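Local coordinates for protein nidogen-1 (Mus musculus, PDB 1GL4) that binds laminin, collagen IV and perlecan in basement membranes, the present fragment comprising an EGF-like domain and the G2 beta-barrel that carries perlecan-binding residues, at residues Ile94-Gly99 with Val258-Glu263; His13-His18 with Phe28-Val33; Thr189-Tyr194 with Thr248-Val253. One frame throughout, in Å; residues are numbered along the deposited sequence.

Interaction 1. Residues Ile94-Gly99 with Val258-Glu263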
ATOM      1  N   ILE A  94      13.899  -9.104  -6.807  1.00 20.76           N
ATOM      2  CA  ILE A  94      14.402  -9.053  -5.442  1.00 17.94           C
ATOM      3  C   ILE A  94      15.090 -10.400  -5.261  1.00 16.74           C
ATOM      4  O   ILE A  94      14.447 -11.443  -5.362  1.00 14.32           O
ATOM      5  CB  ILE A  94      13.259  -8.914  -4.405  1.00 17.52           C
ATOM      6  CG1 ILE A  94      12.728  -7.474  -4.381  1.00 17.35           C
ATOM      7  CG2 ILE A  94      13.768  -9.300  -3.021  1.00 17.53           C
ATOM      8  CD1 ILE A  94      13.726  -6.447  -3.850  1.00 16.65           C
ATOM      9  N   PRO A  95      16.411 -10.389  -5.007  1.00 16.84           N
ATOM     10  CA  PRO A  95      17.247 -11.581  -4.811  1.00 18.02           C
ATOM     11  C   PRO A  95      16.789 -12.471  -3.662  1.00 17.49           C
ATOM     12  O   PRO A  95      16.358 -11.972  -2.625  1.00 15.12           O
ATOM     13  CB  PRO A  95      18.633 -10.994  -4.541  1.00 18.02           C
ATOM     14  CG  PRO A  95      18.588  -9.656  -5.216  1.00 21.72           C
ATOM     15  CD  PRO A  95      17.217  -9.166  -4.862  1.00 16.72           C
ATOM     16  N   GLU A  96      16.902 -13.786  -3.852  1.00 19.27           N
ATOM     17  CA  GLU A  96      16.514 -14.754  -2.831  1.00 21.16           C
ATOM     18  C   GLU A  96      17.366 -14.567  -1.581  1.00 20.15           C
ATOM     19  O   GLU A  96      16.979 -14.963  -0.482  1.00 20.94           O
ATOM     20  CB  GLU A  96      16.703 -16.187  -3.338  1.00 26.17           C
ATOM     21  CG  GLU A  96      16.831 -16.320  -4.848  1.00 33.68           C
ATOM     22  CD  GLU A  96      18.096 -15.672  -5.388  1.00 36.01           C
ATOM     23  OE1 GLU A  96      19.194 -16.012  -4.894  1.00 39.08           O
ATOM     24  OE2 GLU A  96      17.991 -14.827  -6.304  1.00 36.40           O
ATOM     25  N   THR A  97      18.537 -13.969  -1.761  1.00 19.46           N
ATOM     26  CA  THR A  97      19.459 -13.725  -0.660  1.00 19.03           C
ATOM     27  C   THR A  97      18.942 -12.685   0.333  1.00 18.65           C
ATOM     28  O   THR A  97      19.476 -12.557   1.435  1.00 17.73           O
ATOM     29  CB  THR A  97      20.825 -13.244  -1.184  1.00 19.48           C
ATOM     30  OG1 THR A  97      20.632 -12.128  -2.061  1.00 19.51           O
ATOM     31  CG2 THR A  97      21.534 -14.366  -1.938  1.00 20.73           C
ATOM     32  N   VAL A  98      17.903 -11.947  -0.045  1.00 16.17           N
ATOM     33  CA  VAL A  98      17.368 -10.921   0.843  1.00 15.34           C
ATOM     34  C   VAL A  98      15.841 -10.961   0.920  1.00 15.97           C
ATOM     35  O   VAL A  98      15.246 -10.427   1.856  1.00 16.04           O
ATOM     36  CB  VAL A  98      17.827  -9.507   0.385  1.00 16.16           C
ATOM     37  CG1 VAL A  98      17.006  -9.045  -0.824  1.00 14.90           C
ATOM     38  CG2 VAL A  98      17.710  -8.517   1.534  1.00 15.70           C
ATOM     39  N   GLY A  99      15.222 -11.611  -0.062  1.00 15.28           N
ATOM     40  CA  GLY A  99      13.773 -11.712  -0.120  1.00 14.16           C
ATOM     41  C   GLY A  99      13.052 -12.146   1.143  1.00 14.37           C
ATOM     42  O   GLY A  99      12.096 -11.497   1.569  1.00 13.35           O
ATOM     43  N   VAL A 258       2.054 -10.777   3.856  1.00 11.71           N
ATOM     44  CA  VAL A 258       3.376 -10.548   3.277  1.00  9.24           C
ATOM     45  C   VAL A 258       3.804 -11.861   2.629  1.00 10.45           C
ATOM     46  O   VAL A 258       3.506 -12.939   3.145  1.00  8.68           O
ATOM     47  CB  VAL A 258       4.420 -10.104   4.345  1.00  8.08           C
ATOM     48  CG1 VAL A 258       3.942  -8.843   5.043  1.00  5.15           C
ATOM     49  CG2 VAL A 258       4.661 -11.219   5.360  1.00  7.97           C
ATOM     50  N   LEU A 259       4.491 -11.779   1.497  1.00 10.01           N
ATOM     51  CA  LEU A 259       4.908 -12.993   0.797  1.00 14.46           C
ATOM     52  C   LEU A 259       6.087 -12.783  -0.140  1.00 13.52           C
ATOM     53  O   LEU A 259       6.191 -11.748  -0.784  1.00 14.99           O
ATOM     54  CB  LEU A 259       3.719 -13.541  -0.011  1.00 14.69           C
ATOM     55  CG  LEU A 259       3.898 -14.690  -1.016  1.00 18.05           C
ATOM     56  CD1 LEU A 259       2.529 -15.256  -1.367  1.00 18.79           C
ATOM     57  CD2 LEU A 259       4.596 -14.199  -2.284  1.00 19.32           C
ATOM     58  N   TYR A 260       6.979 -13.765  -0.207  1.00 14.57           N
ATOM     59  CA  TYR A 260       8.105 -13.682  -1.129  1.00 15.46           C
ATOM     60  C   TYR A 260       8.122 -14.960  -1.951  1.00 18.43           C
ATOM     61  O   TYR A 260       8.143 -16.060  -1.395  1.00 19.04           O
ATOM     62  CB  TYR A 260       9.449 -13.543  -0.409  1.00 13.20           C
ATOM     63  CG  TYR A 260      10.616 -13.575  -1.383  1.00 13.51           C
ATOM     64  CD1 TYR A 260      10.821 -12.532  -2.292  1.00 10.52           C
ATOM     65  CD2 TYR A 260      11.458 -14.690  -1.460  1.00 13.18           C
ATOM     66  CE1 TYR A 260      11.830 -12.602  -3.261  1.00 11.46           C
ATOM     67  CE2 TYR A 260      12.463 -14.771  -2.422  1.00 14.15           C
ATOM     68  CZ  TYR A 260      12.642 -13.726  -3.319  1.00 12.26           C
ATOM     69  OH  TYR A 260      13.634 -13.815  -4.269  1.00 13.07           O
ATOM     70  N   ASN A 261       8.094 -14.812  -3.270  1.00 19.85           N
ATOM     71  CA  ASN A 261       8.119 -15.963  -4.158  1.00 22.10           C
ATOM     72  C   ASN A 261       9.468 -16.043  -4.866  1.00 23.26           C
ATOM     73  O   ASN A 261       9.846 -15.150  -5.629  1.00 21.98           O
ATOM     74  CB  ASN A 261       6.984 -15.884  -5.182  1.00 22.57           C
ATOM     75  CG  ASN A 261       6.974 -17.072  -6.125  1.00 24.90           C
ATOM     76  OD1 ASN A 261       7.712 -17.108  -7.109  1.00 25.78           O
ATOM     77  ND2 ASN A 261       6.154 -18.066  -5.812  1.00 26.97           N
ATOM     78  N   LYS A 262      10.185 -17.123  -4.585  1.00 23.41           N
ATOM     79  CA  LYS A 262      11.501 -17.371  -5.149  1.00 26.22           C
ATOM     80  C   LYS A 262      11.475 -17.556  -6.668  1.00 26.10           C
ATOM     81  O   LYS A 262      12.370 -17.087  -7.371  1.00 26.46           O
ATOM     82  CB  LYS A 262      12.098 -18.614  -4.484  1.00 28.06           C
ATOM     83  CG  LYS A 262      13.500 -18.960  -4.934  1.00 32.78           C
ATOM     84  CD  LYS A 262      13.978 -20.235  -4.250  1.00 34.07           C
ATOM     85  CE  LYS A 262      15.422 -20.549  -4.606  1.00 36.24           C
ATOM     86  NZ  LYS A 262      15.630 -20.738  -6.071  1.00 37.73           N
ATOM     87  N   GLU A 263      10.444 -18.230  -7.170  1.00 26.17           N
ATOM     88  CA  GLU A 263      10.320 -18.490  -8.603  1.00 27.99           C
ATOM     89  C   GLU A 263      10.265 -17.231  -9.458  1.00 27.24           C
ATOM     90  O   GLU A 263      10.962 -17.136 -10.466  1.00 27.56           O
ATOM     91  CB  GLU A 263       9.085 -19.353  -8.885  1.00 28.74           C
ATOM     92  CG  GLU A 263       9.224 -20.803  -8.447  1.00 33.41           C
ATOM     93  CD  GLU A 263       9.534 -20.942  -6.969  1.00 36.40           C
ATOM     94  OE1 GLU A 263       8.743 -20.433  -6.144  1.00 38.31           O
ATOM     95  OE2 GLU A 263      10.568 -21.559  -6.636  1.00 37.46           O
TER
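Tyr260 pushes its ring into the turn formed by Ile94-Gly99 and buries by far the most surface of any residue here. With CG anti to the backbone N (chi1 175°), the ring leaves strand 248-261 and reaches across to the short helical turn 96-99. Gly99 covers one face: its CA stands 3.6 Å from the centroid of the Tyr260 ring and only 7° off the normal, a CH-pi contact over the middle of the ring. At the ring's far end the phenol gives its hydrogen to a backbone carbonyl, Tyr260 OH to Ile94 O at 2.7 Å, with the donor tilted 25° from the carbonyl plane. The contact ties the segment following strand 86-92 to the end of strand 248-261 in the G2 beta-barrel, a fold related to green fluorescent protein; the side chain of Tyr260 lies about 7 Å from that of Arg268, which is involved in perlecan binding. Tyr100 meets the same ring edge-to-face. Glu96, second in buried surface, brings its CB to 4.0 Å from Tyr260 OH, while its carboxylate turns to a salt bridge with Arg265. One carbon further along the Glu96 chain, CG meets Lys262 CG at 4.3 Å. Beside the phenol, Ile94 CG2 packs against Tyr260 CE1 at 3.8 Å.

Interaction 2. Residues His13-His18 with Phe28-Val33; sequences HQCSVH and FCCRCV
Cys15 and Cys30 are joined by a disulfide of the EGF-like domain, a small fold held together largely by such cross-links. The bond links the loop after helix 8-11 to strand 28-32, one half of the two-stranded antiparallel sheet with 19-23. Both cysteine side chains set out toward the other segment, each sulfur anti to its own carbonyl carbon. The SG atoms of Cys15 and Cys30 are 2.0 Å apart, and the torsion about them, -85°, is close to the unstrained right angle. Neighbouring cysteines of the strand serve other links: Cys29 turns away from the loop to pair with Cys236, tying the EGF-like domain to the barrel part of the chain, while Cys32 pairs with Cys43.

At the start of the strand Phe28 sets out toward the loop, and the CZ edge of its ring meets Gln14, whose side chain crosses it at about a right angle. The touch is made by aliphatic carbon, Gln14 CG to Phe28 CZ at 4.1 Å, and the Gln14 amide leads away from the strand. Further along the loop Ser16 OG accepts from His18 N at 3.1 Å, an ST turn. The His18 ring leads away and stacks with Tyr36; it is the His18 carbonyl that meets the strand. There Val33 N donates to His18 O at 2.9 Å, nearly straight at 170° and in the carbonyl plane. Val33 CG1 lies between its own backbone N and carbonyl carbon, and this places the methyl 3.2 Å from the same His18 O.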
ATOM      1  N   HIS A  13      -1.926  27.493 -13.876  1.00 46.71           N
ATOM      2  CA  HIS A  13      -1.359  26.236 -14.353  1.00 45.28           C
ATOM      3  C   HIS A  13      -0.700  25.426 -13.239  1.00 43.09           C
ATOM      4  O   HIS A  13      -0.412  24.242 -13.410  1.00 42.52           O
ATOM      5  CB  HIS A  13      -0.337  26.504 -15.459  1.00 46.06           C
ATOM      6  CG  HIS A  13       0.878  27.245 -14.991  1.00 47.31           C
ATOM      7  ND1 HIS A  13       0.840  28.564 -14.596  1.00 47.46           N
ATOM      8  CD2 HIS A  13       2.163  26.843 -14.839  1.00 47.37           C
ATOM      9  CE1 HIS A  13       2.048  28.944 -14.220  1.00 48.15           C
ATOM     10  NE2 HIS A  13       2.869  27.918 -14.358  1.00 48.44           N
ATOM     11  N   GLN A  14      -0.451  26.070 -12.104  1.00 41.07           N
ATOM     12  CA  GLN A  14       0.170  25.394 -10.970  1.00 39.79           C
ATOM     13  C   GLN A  14      -0.821  24.428 -10.329  1.00 36.84           C
ATOM     14  O   GLN A  14      -0.432  23.461  -9.675  1.00 36.08           O
ATOM     15  CB  GLN A  14       0.632  26.418  -9.928  1.00 41.72           C
ATOM     16  CG  GLN A  14       1.769  27.316 -10.385  1.00 43.67           C
ATOM     17  CD  GLN A  14       3.052  26.550 -10.625  1.00 45.97           C
ATOM     18  OE1 GLN A  14       3.138  25.728 -11.539  1.00 47.51           O
ATOM     19  NE2 GLN A  14       4.059  26.810  -9.798  1.00 46.40           N
ATOM     20  N   CYS A  15      -2.107  24.701 -10.525  1.00 33.50           N
ATOM     21  CA  CYS A  15      -3.169  23.875  -9.966  1.00 30.47           C
ATOM     22  C   CYS A  15      -3.507  22.672 -10.843  1.00 29.16           C
ATOM     23  O   CYS A  15      -3.161  22.624 -12.024  1.00 28.45           O
ATOM     24  CB  CYS A  15      -4.444  24.705  -9.778  1.00 30.64           C
ATOM     25  SG  CYS A  15      -4.358  26.115  -8.623  1.00 30.71           S
ATOM     26  N   SER A  16      -4.188  21.698 -10.247  1.00 27.06           N
ATOM     27  CA  SER A  16      -4.623  20.512 -10.970  1.00 25.30           C
ATOM     28  C   SER A  16      -5.749  20.976 -11.890  1.00 24.52           C
ATOM     29  O   SER A  16      -6.430  21.956 -11.585  1.00 20.55           O
ATOM     30  CB  SER A  16      -5.163  19.465  -9.989  1.00 25.86           C
ATOM     31  OG  SER A  16      -5.883  18.442 -10.664  1.00 25.33           O
ATOM     32  N   VAL A  17      -5.946  20.292 -13.011  1.00 23.71           N
ATOM     33  CA  VAL A  17      -7.018  20.680 -13.923  1.00 25.80           C
ATOM     34  C   VAL A  17      -8.361  20.429 -13.245  1.00 25.12           C
ATOM     35  O   VAL A  17      -9.384  20.990 -13.637  1.00 26.09           O
ATOM     36  CB  VAL A  17      -6.964  19.885 -15.251  1.00 25.84           C
ATOM     37  CG1 VAL A  17      -5.632  20.132 -15.951  1.00 26.70           C
ATOM     38  CG2 VAL A  17      -7.157  18.401 -14.983  1.00 26.89           C
ATOM     39  N   HIS A  18      -8.348  19.590 -12.215  1.00 23.85           N
ATOM     40  CA  HIS A  18      -9.564  19.268 -11.479  1.00 22.96           C
ATOM     41  C   HIS A  18      -9.678  20.118 -10.216  1.00 23.71           C
ATOM     42  O   HIS A  18     -10.363  19.737  -9.264  1.00 22.19           O
ATOM     43  CB  HIS A  18      -9.577  17.786 -11.088  1.00 24.07           C
ATOM     44  CG  HIS A  18      -9.499  16.845 -12.251  1.00 25.13           C
ATOM     45  ND1 HIS A  18     -10.434  16.831 -13.265  1.00 26.77           N
ATOM     46  CD2 HIS A  18      -8.611  15.864 -12.544  1.00 25.90           C
ATOM     47  CE1 HIS A  18     -10.126  15.880 -14.130  1.00 25.39           C
ATOM     48  NE2 HIS A  18      -9.026  15.279 -13.717  1.00 24.76           N
ATOM     49  N   PHE A  28      -1.964  32.831  -3.836  1.00 30.48           N
ATOM     50  CA  PHE A  28      -3.098  31.993  -4.205  1.00 28.91           C
ATOM     51  C   PHE A  28      -2.920  30.556  -3.718  1.00 27.69           C
ATOM     52  O   PHE A  28      -1.809  30.133  -3.397  1.00 25.28           O
ATOM     53  CB  PHE A  28      -3.265  31.975  -5.724  1.00 30.29           C
ATOM     54  CG  PHE A  28      -2.157  31.256  -6.438  1.00 31.41           C
ATOM     55  CD1 PHE A  28      -0.928  31.873  -6.645  1.00 32.59           C
ATOM     56  CD2 PHE A  28      -2.328  29.940  -6.865  1.00 33.16           C
ATOM     57  CE1 PHE A  28       0.119  31.191  -7.265  1.00 33.65           C
ATOM     58  CE2 PHE A  28      -1.289  29.247  -7.484  1.00 33.92           C
ATOM     59  CZ  PHE A  28      -0.063  29.874  -7.685  1.00 34.82           C
ATOM     60  N   CYS A  29      -4.029  29.819  -3.677  1.00 26.78           N
ATOM     61  CA  CYS A  29      -4.041  28.418  -3.270  1.00 27.54           C
ATOM     62  C   CYS A  29      -4.984  27.639  -4.191  1.00 27.89           C
ATOM     63  O   CYS A  29      -5.920  28.209  -4.762  1.00 26.74           O
ATOM     64  CB  CYS A  29      -4.518  28.262  -1.821  1.00 28.68           C
ATOM     65  SG  CYS A  29      -3.417  28.977  -0.561  1.00 31.47           S
ATOM     66  N   CYS A  30      -4.729  26.339  -4.324  1.00 27.32           N
ATOM     67  CA  CYS A  30      -5.537  25.460  -5.168  1.00 27.05           C
ATOM     68  C   CYS A  30      -6.420  24.561  -4.303  1.00 27.10           C
ATOM     69  O   CYS A  30      -6.077  24.257  -3.156  1.00 25.43           O
ATOM     70  CB  CYS A  30      -4.641  24.561  -6.022  1.00 27.18           C
ATOM     71  SG  CYS A  30      -3.352  25.370  -7.027  1.00 29.80           S
ATOM     72  N   ARG A  31      -7.545  24.123  -4.861  1.00 24.97           N
ATOM     73  CA  ARG A  31      -8.465  23.253  -4.135  1.00 25.80           C
ATOM     74  C   ARG A  31      -9.217  22.346  -5.112  1.00 24.67           C
ATOM     75  O   ARG A  31      -9.780  22.828  -6.093  1.00 22.83           O
ATOM     76  CB  ARG A  31      -9.464  24.096  -3.344  1.00 28.94           C
ATOM     77  CG  ARG A  31     -10.269  23.310  -2.327  1.00 33.64           C
ATOM     78  CD  ARG A  31     -11.264  24.208  -1.614  1.00 37.87           C
ATOM     79  NE  ARG A  31     -11.952  23.514  -0.530  1.00 41.59           N
ATOM     80  CZ  ARG A  31     -12.968  24.029   0.156  1.00 43.52           C
ATOM     81  NH1 ARG A  31     -13.420  25.242  -0.132  1.00 45.32           N
ATOM     82  NH2 ARG A  31     -13.530  23.334   1.137  1.00 44.50           N
ATOM     83  N   CYS A  32      -9.220  21.039  -4.845  1.00 22.56           N
ATOM     84  CA  CYS A  32      -9.912  20.089  -5.717  1.00 21.67           C
ATOM     85  C   CYS A  32     -11.413  20.367  -5.730  1.00 21.36           C
ATOM     86  O   CYS A  32     -12.002  20.702  -4.698  1.00 18.27           O
ATOM     87  CB  CYS A  32      -9.676  18.640  -5.260  1.00 23.22           C
ATOM     88  SG  CYS A  32      -7.928  18.116  -5.174  1.00 21.72           S
ATOM     89  N   VAL A  33     -12.025  20.217  -6.899  1.00 21.38           N
ATOM     90  CA  VAL A  33     -13.460  20.442  -7.045  1.00 23.84           C
ATOM     91  C   VAL A  33     -14.247  19.251  -6.500  1.00 23.71           C
ATOM     92  O   VAL A  33     -13.676  18.194  -6.224  1.00 23.32           O
ATOM     93  CB  VAL A  33     -13.846  20.672  -8.529  1.00 24.26           C
ATOM     94  CG1 VAL A  33     -13.555  19.429  -9.350  1.00 21.96           C
ATOM     95  CG2 VAL A  33     -15.319  21.046  -8.632  1.00 27.82           C
TER

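Interaction 3. Residues Thr189-Tyr194 with Thr248-Val253; sequences TELYHY and TQQLSV
Glu190 and Leu251 form one antiparallel hydrogen-bonded pair, Tyr192 and Gln249 the next, and together their four backbone bonds lace strand 182-195 to strand 248-261. The shortest of the four is Leu251 N to Glu190 O at 2.8 Å. Tyr192 N to Gln249 O is almost perfectly straight at 178°. Leu191 with Gln250 stands between these pairs; Thr189 with Ser252 and His193 with Thr248 lie beyond them, one at each end; these three are non-hydrogen-bonded. CA-H...O contacts add to the ladder, such as Thr189 CA to Leu251 O at 3.2 Å.

Apolar packing on the face bearing Glu190, Tyr192, Gln249 and Leu251 joins Tyr192 CE1 to Leu251 CB at 3.8 Å. Leu251, its CG anti to the backbone N (chi1 -175°), carries CD2 up beside the phenol and the Glu190 carboxylate. On the other face Leu191 CD2 lies 3.8 Å from Gln250 CB.

Among the polar side chains, Tyr192 OH donates to Glu190 OE1 at 2.7 Å, arriving from above the carboxylate plane, 43° out of it. Glu190 OE2 makes a salt bridge with Arg205, so the buried carboxylate has a partner on each oxygen, which would be expected to stabilise its charged form. His193 and Thr248 run alongside each other, pointing the same way, and share a weak bond between His193 ND1 and Thr248 OG1, 3.3 Å long.

Within the G2 beta-barrel, strand 198-210 flanks 182-195, and strand 266-276 flanks 248-261 on its other edge. Gln249 NE2 reaches Lys124 O, and the Tyr192 ring stacks on Trp114 of helix 107-115.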
ATOM      1  N   THR A 189      -2.604  -0.494  15.471  1.00 13.17           N
ATOM      2  CA  THR A 189      -2.951   0.911  15.288  1.00 13.06           C
ATOM      3  C   THR A 189      -1.668   1.725  15.435  1.00 12.38           C
ATOM      4  O   THR A 189      -0.742   1.308  16.136  1.00 13.33           O
ATOM      5  CB  THR A 189      -3.974   1.402  16.353  1.00 14.44           C
ATOM      6  OG1 THR A 189      -3.400   1.279  17.659  1.00 16.79           O
ATOM      7  CG2 THR A 189      -5.257   0.577  16.292  1.00 15.42           C
ATOM      8  N   GLU A 190      -1.616   2.871  14.760  1.00 12.06           N
ATOM      9  CA  GLU A 190      -0.454   3.765  14.806  1.00 14.44           C
ATOM     10  C   GLU A 190      -0.933   5.196  14.955  1.00 13.58           C
ATOM     11  O   GLU A 190      -1.943   5.574  14.364  1.00 13.57           O
ATOM     12  CB  GLU A 190       0.352   3.715  13.507  1.00 14.49           C
ATOM     13  CG  GLU A 190       1.208   2.507  13.271  1.00 15.92           C
ATOM     14  CD  GLU A 190       2.091   2.712  12.049  1.00 15.08           C
ATOM     15  OE1 GLU A 190       1.533   3.001  10.968  1.00 11.80           O
ATOM     16  OE2 GLU A 190       3.332   2.595  12.168  1.00 11.33           O
ATOM     17  N   LEU A 191      -0.198   5.998  15.719  1.00 13.55           N
ATOM     18  CA  LEU A 191      -0.563   7.398  15.899  1.00 12.78           C
ATOM     19  C   LEU A 191       0.348   8.300  15.068  1.00 12.04           C
ATOM     20  O   LEU A 191       1.575   8.194  15.131  1.00 12.01           O
ATOM     21  CB  LEU A 191      -0.484   7.791  17.376  1.00 15.26           C
ATOM     22  CG  LEU A 191      -1.452   7.036  18.298  1.00 18.67           C
ATOM     23  CD1 LEU A 191      -1.304   7.540  19.731  1.00 20.12           C
ATOM     24  CD2 LEU A 191      -2.882   7.230  17.814  1.00 17.31           C
ATOM     25  N   TYR A 192      -0.270   9.176  14.283  1.00  9.79           N
ATOM     26  CA  TYR A 192       0.458  10.106  13.432  1.00  9.67           C
ATOM     27  C   TYR A 192       0.247  11.522  13.966  1.00 10.68           C
ATOM     28  O   TYR A 192      -0.871  12.039  13.946  1.00 10.68           O
ATOM     29  CB  TYR A 192      -0.035   9.997  11.979  1.00  8.43           C
ATOM     30  CG  TYR A 192       0.427   8.731  11.273  1.00  9.16           C
ATOM     31  CD1 TYR A 192      -0.078   7.479  11.631  1.00 10.60           C
ATOM     32  CD2 TYR A 192       1.411   8.784  10.287  1.00 10.92           C
ATOM     33  CE1 TYR A 192       0.397   6.295  11.022  1.00 11.81           C
ATOM     34  CE2 TYR A 192       1.897   7.615   9.675  1.00 12.38           C
ATOM     35  CZ  TYR A 192       1.387   6.376  10.049  1.00 12.20           C
ATOM     36  OH  TYR A 192       1.879   5.225   9.459  1.00 14.26           O
ATOM     37  N   HIS A 193       1.333  12.133  14.440  1.00 11.28           N
ATOM     38  CA  HIS A 193       1.310  13.482  15.008  1.00 14.13           C
ATOM     39  C   HIS A 193       1.658  14.559  13.976  1.00 14.68           C
ATOM     40  O   HIS A 193       2.680  14.468  13.292  1.00 14.77           O
ATOM     41  CB  HIS A 193       2.294  13.558  16.182  1.00 14.38           C
ATOM     42  CG  HIS A 193       2.059  12.515  17.230  1.00 13.83           C
ATOM     43  ND1 HIS A 193       1.015  12.584  18.129  1.00 15.44           N
ATOM     44  CD2 HIS A 193       2.694  11.345  17.481  1.00 15.64           C
ATOM     45  CE1 HIS A 193       1.013  11.500  18.884  1.00 16.79           C
ATOM     46  NE2 HIS A 193       2.022  10.731  18.511  1.00 15.09           N
ATOM     47  N   TYR A 194       0.807  15.580  13.881  1.00 14.80           N
ATOM     48  CA  TYR A 194       1.004  16.678  12.932  1.00 15.97           C
ATOM     49  C   TYR A 194       1.401  17.988  13.612  1.00 16.09           C
ATOM     50  O   TYR A 194       0.872  18.332  14.672  1.00 14.64           O
ATOM     51  CB  TYR A 194      -0.277  16.925  12.125  1.00 16.45           C
ATOM     52  CG  TYR A 194      -0.255  18.228  11.346  1.00 17.02           C
ATOM     53  CD1 TYR A 194       0.436  18.330  10.136  1.00 15.81           C
ATOM     54  CD2 TYR A 194      -0.858  19.381  11.859  1.00 18.01           C
ATOM     55  CE1 TYR A 194       0.531  19.545   9.461  1.00 16.90           C
ATOM     56  CE2 TYR A 194      -0.764  20.607  11.191  1.00 18.65           C
ATOM     57  CZ  TYR A 194      -0.067  20.680   9.995  1.00 20.56           C
ATOM     58  OH  TYR A 194       0.061  21.888   9.343  1.00 21.45           O
ATOM     59  N   THR A 248      -3.367  15.048  16.145  1.00 14.40           N
ATOM     60  CA  THR A 248      -3.113  13.610  16.193  1.00 13.38           C
ATOM     61  C   THR A 248      -4.223  12.832  15.485  1.00 14.10           C
ATOM     62  O   THR A 248      -5.406  13.080  15.718  1.00 14.63           O
ATOM     63  CB  THR A 248      -3.034  13.093  17.645  1.00 14.60           C
ATOM     64  OG1 THR A 248      -2.040  13.830  18.366  1.00 13.90           O
ATOM     65  CG2 THR A 248      -2.665  11.610  17.661  1.00 15.49           C
ATOM     66  N   GLN A 249      -3.837  11.900  14.615  1.00 12.87           N
ATOM     67  CA  GLN A 249      -4.800  11.058  13.903  1.00 13.41           C
ATOM     68  C   GLN A 249      -4.393   9.597  14.099  1.00 12.78           C
ATOM     69  O   GLN A 249      -3.211   9.285  14.206  1.00 12.09           O
ATOM     70  CB  GLN A 249      -4.830  11.405  12.406  1.00 15.25           C
ATOM     71  CG  GLN A 249      -5.262  12.849  12.111  1.00 15.97           C
ATOM     72  CD  GLN A 249      -5.342  13.157  10.626  1.00 19.94           C
ATOM     73  OE1 GLN A 249      -5.576  14.302  10.228  1.00 23.77           O
ATOM     74  NE2 GLN A 249      -5.152  12.141   9.799  1.00 19.52           N
ATOM     75  N   GLN A 250      -5.372   8.702  14.148  1.00 12.40           N
ATOM     76  CA  GLN A 250      -5.071   7.290  14.352  1.00 14.74           C
ATOM     77  C   GLN A 250      -5.294   6.432  13.117  1.00 13.43           C
ATOM     78  O   GLN A 250      -6.368   6.459  12.515  1.00 13.74           O
ATOM     79  CB  GLN A 250      -5.905   6.739  15.513  1.00 14.28           C
ATOM     80  CG  GLN A 250      -5.774   5.237  15.718  1.00 16.70           C
ATOM     81  CD  GLN A 250      -6.632   4.730  16.864  1.00 19.13           C
ATOM     82  OE1 GLN A 250      -7.283   3.694  16.752  1.00 20.47           O
ATOM     83  NE2 GLN A 250      -6.631   5.460  17.970  1.00 18.77           N
ATOM     84  N   LEU A 251      -4.265   5.677  12.740  1.00 13.97           N
ATOM     85  CA  LEU A 251      -4.355   4.785  11.591  1.00 13.10           C
ATOM     86  C   LEU A 251      -4.615   3.375  12.117  1.00 13.26           C
ATOM     87  O   LEU A 251      -3.844   2.856  12.932  1.00 10.67           O
ATOM     88  CB  LEU A 251      -3.050   4.792  10.782  1.00 12.83           C
ATOM     89  CG  LEU A 251      -3.052   3.975   9.480  1.00 13.32           C
ATOM     90  CD1 LEU A 251      -3.818   4.742   8.409  1.00 12.25           C
ATOM     91  CD2 LEU A 251      -1.613   3.717   8.999  1.00 11.85           C
ATOM     92  N   SER A 252      -5.709   2.768  11.663  1.00 13.63           N
ATOM     93  CA  SER A 252      -6.064   1.407  12.065  1.00 13.81           C
ATOM     94  C   SER A 252      -5.728   0.474  10.899  1.00 14.89           C
ATOM     95  O   SER A 252      -6.227   0.654   9.781  1.00 13.15           O
ATOM     96  CB  SER A 252      -7.556   1.333  12.412  1.00 15.48           C
ATOM     97  OG  SER A 252      -7.848   2.165  13.530  1.00 14.99           O
ATOM     98  N   VAL A 253      -4.877  -0.514  11.166  1.00 11.90           N
ATOM     99  CA  VAL A 253      -4.426  -1.454  10.142  1.00 12.93           C
ATOM    100  C   VAL A 253      -4.834  -2.893  10.425  1.00 13.38           C
ATOM    101  O   VAL A 253      -4.762  -3.349  11.566  1.00 12.28           O
ATOM    102  CB  VAL A 253      -2.886  -1.417  10.019  1.00 12.30           C
ATOM    103  CG1 VAL A 253      -2.426  -2.328   8.887  1.00 12.59           C
ATOM    104  CG2 VAL A 253      -2.413   0.016   9.788  1.00 12.79           C
TER

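In the fold
Interactions 1 and 3 share strand 248-261: interaction 3 pairs its beginning with strand 182-195, and interaction 1 uses its end. Their centres are 30 Å apart, on opposite sides of the chain's centre, and their nearest atoms are about 10 Å apart. Interaction 1 is the nearest of the three to the perlecan-binding residues, with Arg268 near Tyr260 and the His77 side chain about 12 Å from that of Ile94; interactions 2 and 3 lie away from the perlecan-binding and zinc sites. Interaction 2 belongs to the EGF-like domain and closes before either of the others opens along the chain; its centre is 42 Å from that of interaction 1 and 28 Å from that of interaction 3.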